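Long-range contacts in beta sliding clamp (Bartonella birtlesii LL-WM9, PDB 6PTR), which probably encircles DNA as a ring-shaped head-to-tail homodimer, tethering polymerases and other proteins to it and making synthesis processive: residues K20-V25 and V50-T55; V61-T66 and G243-T248. All coordinates share one frame; numbering follows the deposited sequence. Where two conformers were deposited one is given.

Contact 1. Residues K20-V25 and V50-T55; sequences KSLGRV and VQLKAT
V25 and A54 bring the two backbones nearest to each other, with their CA atoms 5.8 Å apart, where helix 15-26 packs against strand 49-55. The axes of the two segments run in nearly the same direction, 22° apart, and approach to 8.4 Å. Apolar groups bridge the gap: L52 and A54, alternate residues of the strand, both turn toward the helix. L52 makes its contact through CD1. Its CG lies beside the backbone N (chi1 -55°), and the second torsion extends the chain so that CD1 projects from the strand onto the helix backbone. There CD1 sits 3.5 Å from L22 N and 3.8 Å from S21 CB, with L22 CB further off at 4.2 Å. The base of the same side chain is straddled by V25, which crosses it at about a right angle: CG2 of V25 comes to 4.0 Å and CG1 to 4.1 Å from L52 CB. A54 has only a methyl group, and it rests against the backbone of the helical segment, its CB 3.4 Å from V25 O. Beyond the two segments V25 also touches V41 and L52 touches I43, both of strand 40-46, and L22 packs on L82 and Y83 of helix 79-88. Helices packed on antiparallel sheet in this way are characteristic of the domains of the DnaN ring, here the N-terminal one. S21 lends the strand its CB while its OG turns to other partners, bonding to Q17 O and to the carboxylate of E63. Cohesion between the helix and strand segments thus comes from buried van der Waals contact, and the one hydroxyl at the interface is satisfied from outside it.

Contact 2. Residues V61-T66 and G243-T248; sequences VTESFT and GSVVFT
T62 and V246 form the hydrogen-bonded pair at the heart of this antiparallel ladder, whose strand axes are 167° apart. T62 N donates to V246 O over 3.0 Å, and V246 N returns a bond to T62 O over 2.9 Å, both fairly straight. V61 with F247 and E63 with V245 flank it as non-hydrogen-bonded pairs. A third, more bent bond runs from S64 N to S244 O at 3.2 Å. CA-H...O contacts add to each acceptor: V61 CA meets V246 O, V245 CA meets T62 O and E63 CA meets S244 O.

These bonds splice the N-terminal domain to the central domain. Strands 59-69 and 245-250 are neighbours in one antiparallel sheet that runs on across the domain boundary, a hallmark of the DnaN ring.

Apolar contacts form on the face bearing V61, V245 and F247, which also carries E63 and is covered by helices 15-26 and 211-221. In the conformer of V61 described here, its CG1 lies over a face of the F247 ring and 4.0 Å from V245 CG1; a second conformer was modelled, which leaves these details doubtful. V245 CG2 packs 3.7 Å from E63 CG, part of an extended chain whose carboxylate is engaged by S21 of helix 15-26.

Water-mediated bonds gather at S244, just before strand 245-250 begins. On the T62 and V246 side, water 1 donates to S244 O at 2.9 Å and also joins T62 OG1 and S64 OG; the T62 hydroxyl reaches it from between the backbone N and carbonyl carbon (chi1 65°). Water 2 accepts from S244 OG at 2.9 Å and donates to S64 O, linking the two segments beyond the last direct bond; its very short approach to E63 OE1 is doubtful.

How the contacts relate
From the N terminus, helix segment K20-V25 comes first, and the chain returns to it after 24 intervening residues with V50-T55, closing contact 1 inside the N-terminal domain. Strand 59-69 follows directly and supplies V61-T66, but its partner G243-T248 arrives only 176 residues later, so contact 2 closes a far longer loop through the rest of the N-terminal domain and most of the central domain. The two loops lie in series, neither nesting nor crossing. Their centres are nonetheless about 7 Å apart, because strands 49-55 and 59-69 are adjacent in the sheet and joined by L52 N to E63 O. Contact 1 fastens a helix onto that sheet, and contact 2 extends the sheet into the next domain.

Contact 1. Residues K20-V25 and V50-T55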
ATOM      1  N   LYS C  20      18.994 -11.049   4.415  1.00 22.86           N
ATOM      2  CA  LYS C  20      18.019 -12.078   4.753  1.00 26.13           C
ATOM      3  C   LYS C  20      17.925 -12.275   6.258  1.00 22.51           C
ATOM      4  O   LYS C  20      16.823 -12.332   6.815  1.00 25.81           O
ATOM      5  CB  LYS C  20      18.376 -13.398   4.069  1.00 32.05           C
ATOM      6  CG  LYS C  20      17.309 -14.467   4.279  1.00 41.07           C
ATOM      7  CD  LYS C  20      17.555 -15.707   3.432  1.00 51.17           C
ATOM      8  CE  LYS C  20      16.385 -16.685   3.528  1.00 55.63           C
ATOM      9  NZ  LYS C  20      15.176 -16.218   2.787  1.00 59.17           N
ATOM     10  N   SER C  21      19.072 -12.368   6.937  1.00 24.68           N
ATOM     11  CA  SER C  21      19.056 -12.592   8.379  1.00 26.05           C
ATOM     12  C   SER C  21      18.494 -11.382   9.112  1.00 24.50           C
ATOM     13  O   SER C  21      17.642 -11.523  10.000  1.00 25.84           O
ATOM     14  CB  SER C  21      20.466 -12.928   8.883  1.00 23.70           C
ATOM     15  OG  SER C  21      20.973 -14.099   8.246  1.00 27.72           O
ATOM     16  N   LEU C  22      18.939 -10.179   8.732  1.00 23.30           N
ATOM     17  CA  LEU C  22      18.402  -8.961   9.325  1.00 23.16           C
ATOM     18  C   LEU C  22      16.897  -8.865   9.114  1.00 24.33           C
ATOM     19  O   LEU C  22      16.174  -8.403   9.999  1.00 28.35           O
ATOM     20  CB  LEU C  22      19.094  -7.734   8.726  1.00 23.00           C
ATOM     21  CG  LEU C  22      18.874  -6.377   9.384  1.00 31.75           C
ATOM     22  CD1 LEU C  22      19.224  -6.415  10.870  1.00 27.15           C
ATOM     23  CD2 LEU C  22      19.700  -5.324   8.654  1.00 33.04           C
ATOM     24  N   GLY C  23      16.410  -9.279   7.942  1.00 23.14           N
ATOM     25  CA  GLY C  23      14.985  -9.233   7.698  1.00 24.99           C
ATOM     26  C   GLY C  23      14.209 -10.094   8.670  1.00 25.39           C
ATOM     27  O   GLY C  23      13.081  -9.759   9.040  1.00 35.11           O
ATOM     28  N   ARG C  24      14.818 -11.190   9.123  1.00 27.36           N
ATOM     29  CA  ARG C  24      14.138 -12.085  10.046  1.00 34.24           C
ATOM     30  C   ARG C  24      14.049 -11.514  11.453  1.00 34.27           C
ATOM     31  O   ARG C  24      13.150 -11.901  12.206  1.00 41.12           O
ATOM     32  CB  ARG C  24      14.835 -13.445  10.060  1.00 29.77           C
ATOM     33  CG  ARG C  24      14.548 -14.276   8.793  1.00 29.15           C
ATOM     34  CD  ARG C  24      15.356 -15.574   8.738  1.00 42.60           C
ATOM     35  NE  ARG C  24      14.968 -16.465   7.650  1.00 53.06           N
ATOM     36  CZ  ARG C  24      15.544 -17.637   7.407  1.00 64.67           C
ATOM     37  NH1 ARG C  24      16.548 -18.055   8.168  1.00 67.81           N
ATOM     38  NH2 ARG C  24      15.117 -18.395   6.406  1.00 68.34           N
ATOM     39  N   VAL C  25      14.953 -10.610  11.846  1.00 22.94           N
ATOM     40  CA  VAL C  25      14.967 -10.193  13.248  1.00 18.91           C
ATOM     41  C   VAL C  25      14.379  -8.799  13.430  1.00 25.60           C
ATOM     42  O   VAL C  25      13.721  -8.521  14.440  1.00 25.99           O
ATOM     43  CB  VAL C  25      16.386 -10.257  13.847  1.00 24.70           C
ATOM     44  CG1 VAL C  25      16.982 -11.633  13.617  1.00 28.02           C
ATOM     45  CG2 VAL C  25      17.258  -9.200  13.253  1.00 31.10           C
ATOM     46  N   VAL C  50      28.055 -14.879  13.386  1.00 20.80           N
ATOM     47  CA  VAL C  50      27.428 -13.606  13.699  1.00 19.94           C
ATOM     48  C   VAL C  50      26.008 -13.907  14.121  1.00 28.47           C
ATOM     49  O   VAL C  50      25.291 -14.629  13.415  1.00 22.13           O
ATOM     50  CB  VAL C  50      27.443 -12.648  12.500  1.00 24.25           C
ATOM     51  CG1 VAL C  50      26.562 -11.439  12.768  1.00 24.49           C
ATOM     52  CG2 VAL C  50      28.872 -12.223  12.203  1.00 31.87           C
ATOM     53  N   GLN C  51      25.619 -13.396  15.282  1.00 22.44           N
ATOM     54  CA  GLN C  51      24.253 -13.528  15.768  1.00 23.69           C
ATOM     55  C   GLN C  51      23.605 -12.160  15.754  1.00 22.47           C
ATOM     56  O   GLN C  51      24.211 -11.183  16.212  1.00 23.49           O
ATOM     57  CB  GLN C  51      24.200 -14.107  17.179  1.00 24.09           C
ATOM     58  CG  GLN C  51      22.766 -14.394  17.614  1.00 29.68           C
ATOM     59  CD  GLN C  51      22.656 -14.779  19.066  1.00 35.58           C
ATOM     60  OE1 GLN C  51      22.582 -15.959  19.393  1.00 39.37           O
ATOM     61  NE2 GLN C  51      22.631 -13.782  19.946  1.00 30.49           N
ATOM     62  N   LEU C  52      22.388 -12.090  15.213  1.00 15.89           N
ATOM     63  CA  LEU C  52      21.538 -10.905  15.287  1.00 15.15           C
ATOM     64  C   LEU C  52      20.456 -11.173  16.318  1.00 22.47           C
ATOM     65  O   LEU C  52      19.867 -12.252  16.322  1.00 22.62           O
ATOM     66  CB  LEU C  52      20.896 -10.598  13.929  1.00 19.15           C
ATOM     67  CG  LEU C  52      21.891 -10.459  12.770  1.00 25.35           C
ATOM     68  CD1 LEU C  52      21.174 -10.189  11.465  1.00 23.09           C
ATOM     69  CD2 LEU C  52      22.928  -9.370  13.082  1.00 26.08           C
ATOM     70  N   LYS C  53      20.185 -10.200  17.192  1.00 18.43           N
ATOM     71  CA  LYS C  53      19.155 -10.372  18.217  1.00 19.58           C
ATOM     72  C   LYS C  53      18.304  -9.109  18.258  1.00 19.09           C
ATOM     73  O   LYS C  53      18.844  -8.002  18.214  1.00 19.47           O
ATOM     74  CB  LYS C  53      19.793 -10.626  19.596  1.00 20.70           C
ATOM     75  CG  LYS C  53      18.804 -10.873  20.745  1.00 25.31           C
ATOM     76  CD  LYS C  53      19.501 -11.000  22.131  1.00 28.89           C
ATOM     77  CE  LYS C  53      20.189 -12.322  22.327  1.00 39.07           C
ATOM     78  NZ  LYS C  53      20.644 -12.471  23.751  1.00 33.29           N
ATOM     79  N   ALA C  54      16.977  -9.271  18.330  1.00 17.51           N
ATOM     80  CA  ALA C  54      16.088  -8.138  18.567  1.00 17.35           C
ATOM     81  C   ALA C  54      15.053  -8.562  19.596  1.00 18.82           C
ATOM     82  O   ALA C  54      14.765  -9.748  19.731  1.00 19.72           O
ATOM     83  CB  ALA C  54      15.373  -7.666  17.277  1.00 18.40           C
ATOM     84  N   THR C  55      14.486  -7.589  20.317  1.00 18.52           N
ATOM     85  CA  THR C  55      13.527  -7.930  21.365  1.00 18.34           C
ATOM     86  C   THR C  55      12.613  -6.735  21.584  1.00 20.49           C
ATOM     87  O   THR C  55      12.992  -5.591  21.327  1.00 21.20           O
ATOM     88  CB  THR C  55      14.203  -8.311  22.698  1.00 20.57           C
ATOM     89  OG1 THR C  55      13.208  -8.740  23.642  1.00 23.85           O
ATOM     90  CG2 THR C  55      14.931  -7.118  23.298  1.00 22.38           C
TER

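Contact 2. Residues V61-T66 and G243-T248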
ATOM      1  N   VAL C  61      13.986 -12.578  19.243  1.00 19.33           N
ATOM      2  CA  VAL C  61      14.331 -13.389  18.081  0.51 19.56           C
ATOM      3  C   VAL C  61      15.832 -13.297  17.867  1.00 24.65           C
ATOM      4  O   VAL C  61      16.416 -12.218  17.997  1.00 22.87           O
ATOM      5  CB  VAL C  61      13.577 -12.938  16.818  0.51 22.47           C
ATOM      6  CG1 VAL C  61      13.897 -13.853  15.634  0.51 22.89           C
ATOM      7  CG2 VAL C  61      12.085 -12.936  17.093  0.51 25.34           C
ATOM      8  N   THR C  62      16.455 -14.426  17.562  1.00 20.82           N
ATOM      9  CA  THR C  62      17.859 -14.435  17.182  1.00 19.17           C
ATOM     10  C   THR C  62      18.007 -15.213  15.888  1.00 25.48           C
ATOM     11  O   THR C  62      17.289 -16.181  15.652  1.00 23.21           O
ATOM     12  CB  THR C  62      18.739 -15.065  18.249  1.00 27.27           C
ATOM     13  OG1 THR C  62      18.414 -16.456  18.378  1.00 28.93           O
ATOM     14  CG2 THR C  62      18.542 -14.355  19.605  1.00 28.52           C
ATOM     15  N   GLU C  63      18.937 -14.781  15.048  1.00 18.37           N
ATOM     16  CA  GLU C  63      19.339 -15.590  13.913  1.00 22.28           C
ATOM     17  C   GLU C  63      20.844 -15.504  13.808  1.00 20.14           C
ATOM     18  O   GLU C  63      21.423 -14.452  14.080  1.00 20.43           O
ATOM     19  CB  GLU C  63      18.740 -15.147  12.588  1.00 28.96           C
ATOM     20  CG  GLU C  63      19.025 -16.253  11.528  1.00 32.44           C
ATOM     21  CD  GLU C  63      18.769 -15.792  10.152  1.00 39.68           C
ATOM     22  OE1 GLU C  63      19.508 -16.188   9.227  1.00 35.72           O
ATOM     23  OE2 GLU C  63      17.826 -15.005  10.005  1.00 49.03           O
ATOM     24  N   SER C  64      21.468 -16.604  13.416  1.00 23.53           N
ATOM     25  CA  SER C  64      22.916 -16.655  13.362  1.00 24.72           C
ATOM     26  C   SER C  64      23.337 -17.181  12.010  1.00 27.54           C
ATOM     27  O   SER C  64      22.622 -17.978  11.399  1.00 24.61           O
ATOM     28  CB  SER C  64      23.463 -17.562  14.453  1.00 28.69           C
ATOM     29  OG  SER C  64      22.816 -17.264  15.678  1.00 43.03           O
ATOM     30  N   PHE C  65      24.514 -16.748  11.556  1.00 23.29           N
ATOM     31  CA  PHE C  65      25.084 -17.319  10.345  1.00 22.76           C
ATOM     32  C   PHE C  65      26.603 -17.362  10.455  1.00 23.65           C
ATOM     33  O   PHE C  65      27.219 -16.569  11.174  1.00 25.10           O
ATOM     34  CB  PHE C  65      24.661 -16.546   9.077  1.00 26.01           C
ATOM     35  CG  PHE C  65      24.978 -15.073   9.095  1.00 28.46           C
ATOM     36  CD1 PHE C  65      24.188 -14.178   9.798  1.00 27.44           C
ATOM     37  CD2 PHE C  65      26.058 -14.580   8.372  1.00 31.93           C
ATOM     38  CE1 PHE C  65      24.470 -12.819   9.796  1.00 33.62           C
ATOM     39  CE2 PHE C  65      26.335 -13.214   8.354  1.00 29.85           C
ATOM     40  CZ  PHE C  65      25.544 -12.335   9.067  1.00 31.36           C
ATOM     41  N   THR C  66      27.185 -18.265   9.672  1.00 25.53           N
ATOM     42  CA  THR C  66      28.620 -18.528   9.690  1.00 28.55           C
ATOM     43  C   THR C  66      29.364 -17.467   8.893  1.00 30.68           C
ATOM     44  O   THR C  66      29.018 -17.196   7.742  1.00 29.54           O
ATOM     45  CB  THR C  66      28.889 -19.916   9.116  1.00 29.21           C
ATOM     46  OG1 THR C  66      28.373 -20.914  10.017  1.00 30.53           O
ATOM     47  CG2 THR C  66      30.383 -20.119   8.885  1.00 30.96           C
ATOM     48  N   GLY C 243      15.756 -24.033  12.069  1.00 44.05           N
ATOM     49  CA  GLY C 243      16.843 -23.516  11.254  1.00 38.71           C
ATOM     50  C   GLY C 243      17.890 -22.848  12.125  1.00 37.67           C
ATOM     51  O   GLY C 243      18.336 -23.391  13.142  1.00 37.29           O
ATOM     52  N   SER C 244      18.289 -21.640  11.735  1.00 32.45           N
ATOM     53  CA  SER C 244      19.213 -20.839  12.523  1.00 34.43           C
ATOM     54  C   SER C 244      18.493 -19.764  13.334  1.00 28.53           C
ATOM     55  O   SER C 244      19.139 -18.829  13.824  1.00 29.53           O
ATOM     56  CB  SER C 244      20.244 -20.193  11.608  1.00 32.00           C
ATOM     57  OG  SER C 244      19.538 -19.454  10.627  1.00 43.19           O
ATOM     58  N   VAL C 245      17.182 -19.892  13.502  1.00 26.62           N
ATOM     59  CA  VAL C 245      16.361 -18.877  14.147  1.00 24.01           C
ATOM     60  C   VAL C 245      15.835 -19.436  15.457  1.00 32.96           C
ATOM     61  O   VAL C 245      15.441 -20.608  15.532  1.00 26.90           O
ATOM     62  CB  VAL C 245      15.197 -18.437  13.225  1.00 23.29           C
ATOM     63  CG1 VAL C 245      14.311 -17.401  13.913  1.00 26.81           C
ATOM     64  CG2 VAL C 245      15.752 -17.907  11.920  1.00 26.34           C
ATOM     65  N   VAL C 246      15.836 -18.603  16.495  1.00 23.04           N
ATOM     66  CA  VAL C 246      15.195 -18.960  17.756  1.00 22.59           C
ATOM     67  C   VAL C 246      14.248 -17.838  18.154  1.00 21.57           C
ATOM     68  O   VAL C 246      14.668 -16.680  18.231  1.00 25.75           O
ATOM     69  CB  VAL C 246      16.227 -19.215  18.872  1.00 23.54           C
ATOM     70  CG1 VAL C 246      15.497 -19.557  20.178  1.00 23.19           C
ATOM     71  CG2 VAL C 246      17.215 -20.328  18.501  1.00 24.73           C
ATOM     72  N   PHE C 247      12.974 -18.179  18.404  1.00 20.63           N
ATOM     73  CA  PHE C 247      11.950 -17.280  18.956  1.00 20.28           C
ATOM     74  C   PHE C 247      11.698 -17.637  20.412  1.00 22.52           C
ATOM     75  O   PHE C 247      11.344 -18.782  20.698  1.00 23.20           O
ATOM     76  CB  PHE C 247      10.593 -17.435  18.262  1.00 27.47           C
ATOM     77  CG  PHE C 247      10.540 -16.962  16.850  1.00 27.00           C
ATOM     78  CD1 PHE C 247      10.236 -15.648  16.565  1.00 27.54           C
ATOM     79  CD2 PHE C 247      10.721 -17.852  15.803  1.00 29.66           C
ATOM     80  CE1 PHE C 247      10.162 -15.202  15.252  1.00 32.32           C
ATOM     81  CE2 PHE C 247      10.640 -17.417  14.484  1.00 34.84           C
ATOM     82  CZ  PHE C 247      10.364 -16.091  14.208  1.00 30.66           C
ATOM     83  N   THR C 248      11.801 -16.667  21.323  1.00 20.18           N
ATOM     84  CA  THR C 248      11.437 -16.916  22.717  1.00 20.40           C
ATOM     85  C   THR C 248      10.417 -15.872  23.141  1.00 20.15           C
ATOM     86  O   THR C 248      10.658 -14.671  22.984  1.00 21.16           O
ATOM     87  CB  THR C 248      12.643 -16.879  23.654  1.00 21.76           C
ATOM     88  OG1 THR C 248      13.673 -17.741  23.147  1.00 25.10           O
ATOM     89  CG2 THR C 248      12.217 -17.370  25.066  1.00 22.23           C
TER
HETATM   90  O   HOH W   1      19.836 -17.979  16.507  1.00 29.75           O
HETATM   91  O   HOH W   2      21.146 -18.019   8.650  1.00 40.23           O